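Local coordinates for putative Outer membrane protein (Helicobacter pylori, PDB 6GW5) that probably mediates attachment of the bacterium to host glycans, this chain being the extracellular adhesin domain of SabA, a Hop-family outer membrane protein, at residues 74-86 with 181-195. Numbering follows the deposited sequence.
Sequences GFWSLYAGNYLTF and IANTKTAMMWKNIVI
Ile181 runs past one face of the Tyr79 ring in the opposite direction, its CG2 methyl 4.3 Å from the ring centroid in a CH-pi contact and its CG1 against CE2, while CE1 of Phe86 sits over the rim of the opposite face. A branched aliphatic suits this place because its two arms can spread over a broad aromatic surface. Met188 meets the same ring differently: SD comes to the edge, near the ring plane, and also lies 3.8 Å from CZ of Phe75, approached obliquely. Chi1 (58°) and an extended chi2 bring SD to both rings, and the bend at chi3 turns CE over a face of Trp190, a shape open to an unbranched, flexible side chain.

Beyond the helix end, Thr85 ties the segments together. Its short hydroxyl folds back to give Tyr79 O a 2.7 Å bond from OG1, and Thr85 N binds the same oxygen, while its CG2 methyl packs on Ile193 CG1. Thr85 O accepts Met189 N at 2.9 Å. The Asn192 amide offers an in-plane N-H, ND2 reaching Leu84 O at 3.1 Å, nearly straight (167°); its backbone O sits over one face of Tyr83.

The contact thus joins the C-terminal end of helix 60-79 to the chain leaving helix 167-183. Met120 of strand 119-121 touches Tyr79 and Phe86, Met189 packs on helix 106-111, and strand 188-189 pairs antiparallel with 208-209.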
ATOM      1  N   GLY A  74      -7.634  19.734   8.083  1.00 44.24           N
ATOM      2  CA  GLY A  74      -9.018  19.615   8.383  1.00 40.77           C
ATOM      3  C   GLY A  74      -9.191  19.423   9.872  1.00 42.64           C
ATOM      4  O   GLY A  74     -10.053  20.053  10.484  1.00 44.99           O
ATOM      5  N   PHE A  75      -8.410  18.526  10.466  1.00 40.11           N
ATOM      6  CA  PHE A  75      -8.533  18.318  11.876  1.00 39.01           C
ATOM      7  C   PHE A  75      -8.166  19.603  12.597  1.00 41.44           C
ATOM      8  O   PHE A  75      -8.824  20.005  13.527  1.00 44.69           O
ATOM      9  CB  PHE A  75      -7.659  17.185  12.396  1.00 38.60           C
ATOM     10  CG  PHE A  75      -7.873  16.953  13.819  1.00 35.96           C
ATOM     11  CD1 PHE A  75      -9.007  16.306  14.227  1.00 38.35           C
ATOM     12  CD2 PHE A  75      -7.052  17.536  14.762  1.00 37.39           C
ATOM     13  CE1 PHE A  75      -9.302  16.176  15.584  1.00 40.66           C
ATOM     14  CE2 PHE A  75      -7.316  17.378  16.118  1.00 38.97           C
ATOM     15  CZ  PHE A  75      -8.440  16.695  16.530  1.00 38.17           C
ATOM     16  N   TRP A  76      -7.118  20.264  12.158  1.00 42.58           N
ATOM     17  CA  TRP A  76      -6.745  21.525  12.771  1.00 42.69           C
ATOM     18  C   TRP A  76      -7.919  22.484  12.740  1.00 40.43           C
ATOM     19  O   TRP A  76      -8.233  23.137  13.726  1.00 43.83           O
ATOM     20  CB  TRP A  76      -5.513  22.164  12.073  1.00 43.64           C
ATOM     21  CG  TRP A  76      -5.230  23.561  12.551  1.00 43.41           C
ATOM     22  CD1 TRP A  76      -5.493  24.713  11.893  1.00 45.54           C
ATOM     23  CD2 TRP A  76      -4.739  23.926  13.835  1.00 40.46           C
ATOM     24  NE1 TRP A  76      -5.164  25.796  12.680  1.00 47.16           N
ATOM     25  CE2 TRP A  76      -4.710  25.342  13.887  1.00 40.71           C
ATOM     26  CE3 TRP A  76      -4.339  23.193  14.956  1.00 40.58           C
ATOM     27  CZ2 TRP A  76      -4.252  26.058  15.006  1.00 39.54           C
ATOM     28  CZ3 TRP A  76      -3.879  23.904  16.093  1.00 45.78           C
ATOM     29  CH2 TRP A  76      -3.831  25.337  16.095  1.00 40.89           C
ATOM     30  N   SER A  77      -8.565  22.569  11.600  1.00 40.47           N
ATOM     31  CA  SER A  77      -9.651  23.501  11.448  1.00 39.95           C
ATOM     32  C   SER A  77     -10.789  23.129  12.427  1.00 42.25           C
ATOM     33  O   SER A  77     -11.411  23.990  13.016  1.00 42.21           O
ATOM     34  CB  SER A  77     -10.062  23.552   9.988  1.00 41.85           C
ATOM     35  OG  SER A  77     -11.429  23.774   9.826  1.00 47.04           O
ATOM     36  N   LEU A  78     -11.016  21.851  12.644  1.00 41.77           N
ATOM     37  CA  LEU A  78     -12.038  21.429  13.590  1.00 40.70           C
ATOM     38  C   LEU A  78     -11.658  21.811  14.991  1.00 41.18           C
ATOM     39  O   LEU A  78     -12.459  22.380  15.715  1.00 45.38           O
ATOM     40  CB  LEU A  78     -12.257  19.910  13.543  1.00 40.80           C
ATOM     41  CG  LEU A  78     -12.849  19.246  12.289  1.00 42.13           C
ATOM     42  CD1 LEU A  78     -12.895  17.730  12.473  1.00 42.40           C
ATOM     43  CD2 LEU A  78     -14.210  19.778  11.938  1.00 41.76           C
ATOM     44  N   TYR A  79     -10.439  21.457  15.355  1.00 41.92           N
ATOM     45  CA  TYR A  79      -9.892  21.596  16.714  1.00 41.06           C
ATOM     46  C   TYR A  79      -9.708  23.025  17.120  1.00 40.71           C
ATOM     47  O   TYR A  79     -10.110  23.433  18.211  1.00 38.65           O
ATOM     48  CB  TYR A  79      -8.537  20.922  16.737  1.00 41.19           C
ATOM     49  CG  TYR A  79      -7.655  21.020  17.967  1.00 39.59           C
ATOM     50  CD1 TYR A  79      -7.943  20.305  19.112  1.00 40.99           C
ATOM     51  CD2 TYR A  79      -6.445  21.710  17.923  1.00 39.11           C
ATOM     52  CE1 TYR A  79      -7.083  20.312  20.201  1.00 40.41           C
ATOM     53  CE2 TYR A  79      -5.585  21.737  19.019  1.00 42.77           C
ATOM     54  CZ  TYR A  79      -5.904  21.020  20.153  1.00 42.10           C
ATOM     55  OH  TYR A  79      -5.066  21.022  21.247  1.00 52.53           O
ATOM     56  N   ALA A  80      -9.136  23.784  16.210  1.00 38.25           N
ATOM     57  CA  ALA A  80      -8.868  25.191  16.422  1.00 41.26           C
ATOM     58  C   ALA A  80      -9.523  25.993  15.284  1.00 40.19           C
ATOM     59  O   ALA A  80     -10.721  26.335  15.378  1.00 38.73           O
ATOM     60  CB  ALA A  80      -7.356  25.416  16.492  1.00 41.31           C
ATOM     61  N   GLY A  81      -8.776  26.245  14.203  1.00 38.60           N
ATOM     62  CA  GLY A  81      -9.316  26.965  13.057  1.00 44.08           C
ATOM     63  C   GLY A  81      -9.805  28.331  13.467  1.00 44.63           C
ATOM     64  O   GLY A  81      -9.062  29.085  14.071  1.00 48.78           O
ATOM     65  N   ASN A  82     -11.071  28.603  13.175  1.00 45.10           N
ATOM     66  CA  ASN A  82     -11.655  29.947  13.264  1.00 49.29           C
ATOM     67  C   ASN A  82     -12.582  30.078  14.469  1.00 49.95           C
ATOM     68  O   ASN A  82     -13.303  31.048  14.572  1.00 55.07           O
ATOM     69  CB  ASN A  82     -12.428  30.304  11.956  1.00 49.25           C
ATOM     70  CG  ASN A  82     -13.677  29.425  11.720  1.00 55.30           C
ATOM     71  OD1 ASN A  82     -14.124  28.687  12.606  1.00 58.70           O
ATOM     72  ND2 ASN A  82     -14.242  29.512  10.518  1.00 53.45           N
ATOM     73  N   TYR A  83     -12.559  29.108  15.367  1.00 50.80           N
ATOM     74  CA  TYR A  83     -13.407  29.061  16.551  1.00 49.17           C
ATOM     75  C   TYR A  83     -12.841  27.947  17.408  1.00 50.65           C
ATOM     76  O   TYR A  83     -13.187  26.813  17.219  1.00 49.63           O
ATOM     77  CB  TYR A  83     -14.811  28.735  16.088  1.00 49.28           C
ATOM     78  CG  TYR A  83     -15.966  28.726  17.063  1.00 51.72           C
ATOM     79  CD1 TYR A  83     -15.804  28.674  18.426  1.00 52.85           C
ATOM     80  CD2 TYR A  83     -17.247  28.730  16.579  1.00 57.24           C
ATOM     81  CE1 TYR A  83     -16.897  28.646  19.269  1.00 52.85           C
ATOM     82  CE2 TYR A  83     -18.339  28.708  17.401  1.00 55.99           C
ATOM     83  CZ  TYR A  83     -18.170  28.655  18.738  1.00 61.93           C
ATOM     84  OH  TYR A  83     -19.316  28.619  19.486  1.00 53.73           O
ATOM     85  N   LEU A  84     -11.961  28.282  18.344  1.00 45.28           N
ATOM     86  CA  LEU A  84     -11.271  27.313  19.188  1.00 40.15           C
ATOM     87  C   LEU A  84     -12.219  26.395  19.962  1.00 38.68           C
ATOM     88  O   LEU A  84     -13.279  26.815  20.406  1.00 36.20           O
ATOM     89  CB  LEU A  84     -10.264  28.038  20.090  1.00 43.86           C
ATOM     90  CG  LEU A  84      -8.886  28.371  19.438  1.00 50.85           C
ATOM     91  CD1 LEU A  84      -8.880  28.671  17.933  1.00 51.56           C
ATOM     92  CD2 LEU A  84      -8.142  29.476  20.184  1.00 48.01           C
ATOM     93  N   THR A  85     -11.888  25.109  20.036  1.00 39.89           N
ATOM     94  CA  THR A  85     -12.654  24.168  20.864  1.00 42.04           C
ATOM     95  C   THR A  85     -12.061  24.044  22.271  1.00 40.32           C
ATOM     96  O   THR A  85     -12.347  23.089  22.985  1.00 44.58           O
ATOM     97  CB  THR A  85     -12.704  22.761  20.249  1.00 42.93           C
ATOM     98  OG1 THR A  85     -11.389  22.165  20.278  1.00 42.05           O
ATOM     99  CG2 THR A  85     -13.241  22.816  18.859  1.00 42.47           C
ATOM    100  N   PHE A  86     -11.179  24.962  22.616  1.00 42.66           N
ATOM    101  CA  PHE A  86     -10.555  25.054  23.929  1.00 47.24           C
ATOM    102  C   PHE A  86     -10.415  26.550  24.227  1.00 46.45           C
ATOM    103  O   PHE A  86     -10.633  27.385  23.327  1.00 47.76           O
ATOM    104  CB  PHE A  86      -9.180  24.341  23.952  1.00 45.39           C
ATOM    105  CG  PHE A  86      -8.303  24.651  22.763  1.00 43.57           C
ATOM    106  CD1 PHE A  86      -8.378  23.874  21.633  1.00 44.60           C
ATOM    107  CD2 PHE A  86      -7.365  25.670  22.800  1.00 46.24           C
ATOM    108  CE1 PHE A  86      -7.562  24.117  20.544  1.00 50.96           C
ATOM    109  CE2 PHE A  86      -6.553  25.946  21.706  1.00 51.97           C
ATOM    110  CZ  PHE A  86      -6.648  25.164  20.573  1.00 53.82           C
ATOM    111  N   ILE A 181      -0.405  18.557  19.509  1.00 51.99           N
ATOM    112  CA  ILE A 181      -1.814  18.384  19.868  1.00 47.51           C
ATOM    113  C   ILE A 181      -1.994  17.179  20.812  1.00 47.28           C
ATOM    114  O   ILE A 181      -2.662  17.303  21.831  1.00 46.19           O
ATOM    115  CB  ILE A 181      -2.725  18.267  18.623  1.00 46.17           C
ATOM    116  CG1 ILE A 181      -2.911  19.633  17.992  1.00 45.58           C
ATOM    117  CG2 ILE A 181      -4.084  17.701  18.994  1.00 45.14           C
ATOM    118  CD1 ILE A 181      -3.513  19.627  16.594  1.00 46.73           C
ATOM    119  N   ALA A 182      -1.416  16.031  20.461  1.00 49.38           N
ATOM    120  CA  ALA A 182      -1.579  14.813  21.259  1.00 50.78           C
ATOM    121  C   ALA A 182      -0.976  14.940  22.654  1.00 55.58           C
ATOM    122  O   ALA A 182      -1.492  14.362  23.607  1.00 58.91           O
ATOM    123  CB  ALA A 182      -0.992  13.614  20.539  1.00 48.94           C
ATOM    124  N   ASN A 183       0.130  15.667  22.765  1.00 59.61           N
ATOM    125  CA  ASN A 183       0.884  15.734  24.028  1.00 58.52           C
ATOM    126  C   ASN A 183       0.312  16.743  24.993  1.00 58.62           C
ATOM    127  O   ASN A 183       0.322  16.517  26.203  1.00 63.00           O
ATOM    128  CB  ASN A 183       2.359  16.020  23.752  1.00 55.80           C
ATOM    129  CG  ASN A 183       3.047  14.856  23.055  1.00 59.77           C
ATOM    130  OD1 ASN A 183       2.662  13.694  23.237  1.00 56.71           O
ATOM    131  ND2 ASN A 183       4.056  15.158  22.233  1.00 63.16           N
ATOM    132  N   THR A 184      -0.241  17.819  24.443  1.00 54.19           N
ATOM    133  CA  THR A 184      -0.875  18.861  25.223  1.00 50.82           C
ATOM    134  C   THR A 184      -2.169  18.380  25.889  1.00 51.87           C
ATOM    135  O   THR A 184      -3.074  17.910  25.190  1.00 49.09           O
ATOM    136  CB  THR A 184      -1.208  20.041  24.309  1.00 53.32           C
ATOM    137  OG1 THR A 184      -0.020  20.496  23.645  1.00 52.97           O
ATOM    138  CG2 THR A 184      -1.840  21.169  25.086  1.00 52.15           C
ATOM    139  N   LYS A 185      -2.249  18.488  27.224  1.00 52.27           N
ATOM    140  CA  LYS A 185      -3.388  17.978  28.002  1.00 54.14           C
ATOM    141  C   LYS A 185      -4.493  19.010  28.054  1.00 51.99           C
ATOM    142  O   LYS A 185      -4.864  19.499  29.123  1.00 49.14           O
ATOM    143  CB  LYS A 185      -3.024  17.672  29.440  1.00 60.65           C
ATOM    144  CG  LYS A 185      -1.943  16.617  29.635  1.00 75.32           C
ATOM    145  CD  LYS A 185      -2.565  15.376  30.258  1.00 85.87           C
ATOM    146  CE  LYS A 185      -3.145  15.660  31.644  1.00 92.11           C
ATOM    147  NZ  LYS A 185      -4.339  14.803  31.932  1.00 94.15           N
ATOM    148  N   THR A 186      -4.980  19.371  26.884  1.00 50.41           N
ATOM    149  CA  THR A 186      -6.143  20.212  26.744  1.00 42.74           C
ATOM    150  C   THR A 186      -7.155  19.440  25.943  1.00 41.79           C
ATOM    151  O   THR A 186      -6.879  18.984  24.832  1.00 38.83           O
ATOM    152  CB  THR A 186      -5.835  21.506  26.011  1.00 37.49           C
ATOM    153  OG1 THR A 186      -4.782  22.176  26.687  1.00 41.51           O
ATOM    154  CG2 THR A 186      -7.027  22.360  26.015  1.00 36.85           C
ATOM    155  N   ALA A 187      -8.340  19.336  26.524  1.00 46.97           N
ATOM    156  CA  ALA A 187      -9.476  18.681  25.896  1.00 48.52           C
ATOM    157  C   ALA A 187     -10.201  19.582  24.907  1.00 50.87           C
ATOM    158  O   ALA A 187     -10.203  20.811  25.037  1.00 56.99           O
ATOM    159  CB  ALA A 187     -10.444  18.143  26.947  1.00 46.32           C
ATOM    160  N   MET A 188     -10.847  18.942  23.933  1.00 47.24           N
ATOM    161  CA  MET A 188     -11.605  19.667  22.941  1.00 47.28           C
ATOM    162  C   MET A 188     -13.094  19.517  23.209  1.00 46.59           C
ATOM    163  O   MET A 188     -13.553  18.479  23.641  1.00 42.06           O
ATOM    164  CB  MET A 188     -11.245  19.237  21.526  1.00 51.64           C
ATOM    165  CG  MET A 188     -11.421  17.763  21.169  1.00 51.18           C
ATOM    166  SD  MET A 188     -10.671  17.391  19.550  1.00 47.27           S
ATOM    167  CE  MET A 188     -11.715  18.372  18.477  1.00 45.50           C
ATOM    168  N   MET A 189     -13.817  20.618  23.030  1.00 46.76           N
ATOM    169  CA  MET A 189     -15.250  20.659  23.238  1.00 50.19           C
ATOM    170  C   MET A 189     -15.834  20.614  21.847  1.00 45.76           C
ATOM    171  O   MET A 189     -15.767  21.594  21.115  1.00 46.13           O
ATOM    172  CB  MET A 189     -15.672  21.957  23.964  1.00 48.53           C
ATOM    173  CG  MET A 189     -15.054  22.159  25.354  1.00 49.19           C
ATOM    174  SD  MET A 189     -15.293  23.811  26.062  1.00 46.83           S
ATOM    175  CE  MET A 189     -14.005  24.728  25.281  1.00 45.32           C
ATOM    176  N   TRP A 190     -16.383  19.468  21.470  1.00 46.02           N
ATOM    177  CA  TRP A 190     -16.933  19.298  20.106  1.00 45.40           C
ATOM    178  C   TRP A 190     -18.189  20.103  19.881  1.00 44.05           C
ATOM    179  O   TRP A 190     -18.524  20.392  18.749  1.00 45.91           O
ATOM    180  CB  TRP A 190     -17.195  17.826  19.776  1.00 45.43           C
ATOM    181  CG  TRP A 190     -15.934  17.072  19.371  1.00 43.04           C
ATOM    182  CD1 TRP A 190     -14.951  16.653  20.178  1.00 42.86           C
ATOM    183  CD2 TRP A 190     -15.572  16.663  18.054  1.00 42.87           C
ATOM    184  NE1 TRP A 190     -13.982  15.988  19.451  1.00 42.43           N
ATOM    185  CE2 TRP A 190     -14.334  16.003  18.140  1.00 40.18           C
ATOM    186  CE3 TRP A 190     -16.183  16.773  16.814  1.00 42.02           C
ATOM    187  CZ2 TRP A 190     -13.693  15.465  17.043  1.00 41.53           C
ATOM    188  CZ3 TRP A 190     -15.541  16.245  15.724  1.00 45.96           C
ATOM    189  CH2 TRP A 190     -14.309  15.587  15.846  1.00 41.78           C
ATOM    190  N   LYS A 191     -18.870  20.471  20.961  1.00 43.07           N
ATOM    191  CA  LYS A 191     -20.051  21.318  20.870  1.00 46.35           C
ATOM    192  C   LYS A 191     -19.707  22.700  20.302  1.00 39.40           C
ATOM    193  O   LYS A 191     -20.543  23.342  19.706  1.00 35.88           O
ATOM    194  CB  LYS A 191     -20.726  21.441  22.251  1.00 54.08           C
ATOM    195  CG  LYS A 191     -22.101  22.134  22.286  1.00 62.39           C
ATOM    196  CD  LYS A 191     -23.310  21.182  22.430  1.00 69.39           C
ATOM    197  CE  LYS A 191     -24.281  21.588  23.571  1.00 79.50           C
ATOM    198  NZ  LYS A 191     -25.279  22.634  23.227  1.00 85.04           N
ATOM    199  N   ASN A 192     -18.480  23.146  20.482  1.00 39.13           N
ATOM    200  CA  ASN A 192     -18.049  24.402  19.890  1.00 41.89           C
ATOM    201  C   ASN A 192     -17.989  24.373  18.345  1.00 43.97           C
ATOM    202  O   ASN A 192     -17.997  25.429  17.706  1.00 42.71           O
ATOM    203  CB  ASN A 192     -16.688  24.831  20.439  1.00 41.31           C
ATOM    204  CG  ASN A 192     -16.767  25.419  21.841  1.00 42.42           C
ATOM    205  OD1 ASN A 192     -17.781  25.294  22.542  1.00 41.22           O
ATOM    206  ND2 ASN A 192     -15.688  26.077  22.259  1.00 40.08           N
ATOM    207  N   ILE A 193     -17.954  23.189  17.744  1.00 37.25           N
ATOM    208  CA  ILE A 193     -17.911  23.083  16.290  1.00 34.70           C
ATOM    209  C   ILE A 193     -19.280  23.146  15.710  1.00 32.58           C
ATOM    210  O   ILE A 193     -20.145  22.324  16.037  1.00 32.74           O
ATOM    211  CB  ILE A 193     -17.245  21.769  15.834  1.00 37.88           C
ATOM    212  CG1 ILE A 193     -15.808  21.690  16.384  1.00 38.25           C
ATOM    213  CG2 ILE A 193     -17.195  21.684  14.319  1.00 35.39           C
ATOM    214  CD1 ILE A 193     -15.326  20.276  16.521  1.00 38.86           C
ATOM    215  N   VAL A 194     -19.464  24.098  14.805  1.00 33.40           N
ATOM    216  CA  VAL A 194     -20.751  24.372  14.190  1.00 36.86           C
ATOM    217  C   VAL A 194     -20.595  24.226  12.684  1.00 38.70           C
ATOM    218  O   VAL A 194     -19.767  24.933  12.036  1.00 38.98           O
ATOM    219  CB  VAL A 194     -21.294  25.803  14.536  1.00 36.51           C
ATOM    220  CG1 VAL A 194     -22.630  26.044  13.815  1.00 36.76           C
ATOM    221  CG2 VAL A 194     -21.484  25.979  16.038  1.00 31.58           C
ATOM    222  N   ILE A 195     -21.390  23.295  12.153  1.00 35.88           N
ATOM    223  CA  ILE A 195     -21.372  22.951  10.746  1.00 37.15           C
ATOM    224  C   ILE A 195     -22.785  22.559  10.380  1.00 36.94           C
ATOM    225  O   ILE A 195     -23.306  21.546  10.832  1.00 36.97           O
ATOM    226  CB  ILE A 195     -20.441  21.730  10.442  1.00 40.19           C
ATOM    227  CG1 ILE A 195     -18.982  21.979  10.864  1.00 39.52           C
ATOM    228  CG2 ILE A 195     -20.494  21.398   8.959  1.00 38.04           C
ATOM    229  CD1 ILE A 195     -18.042  20.809  10.620  1.00 45.48           C
TER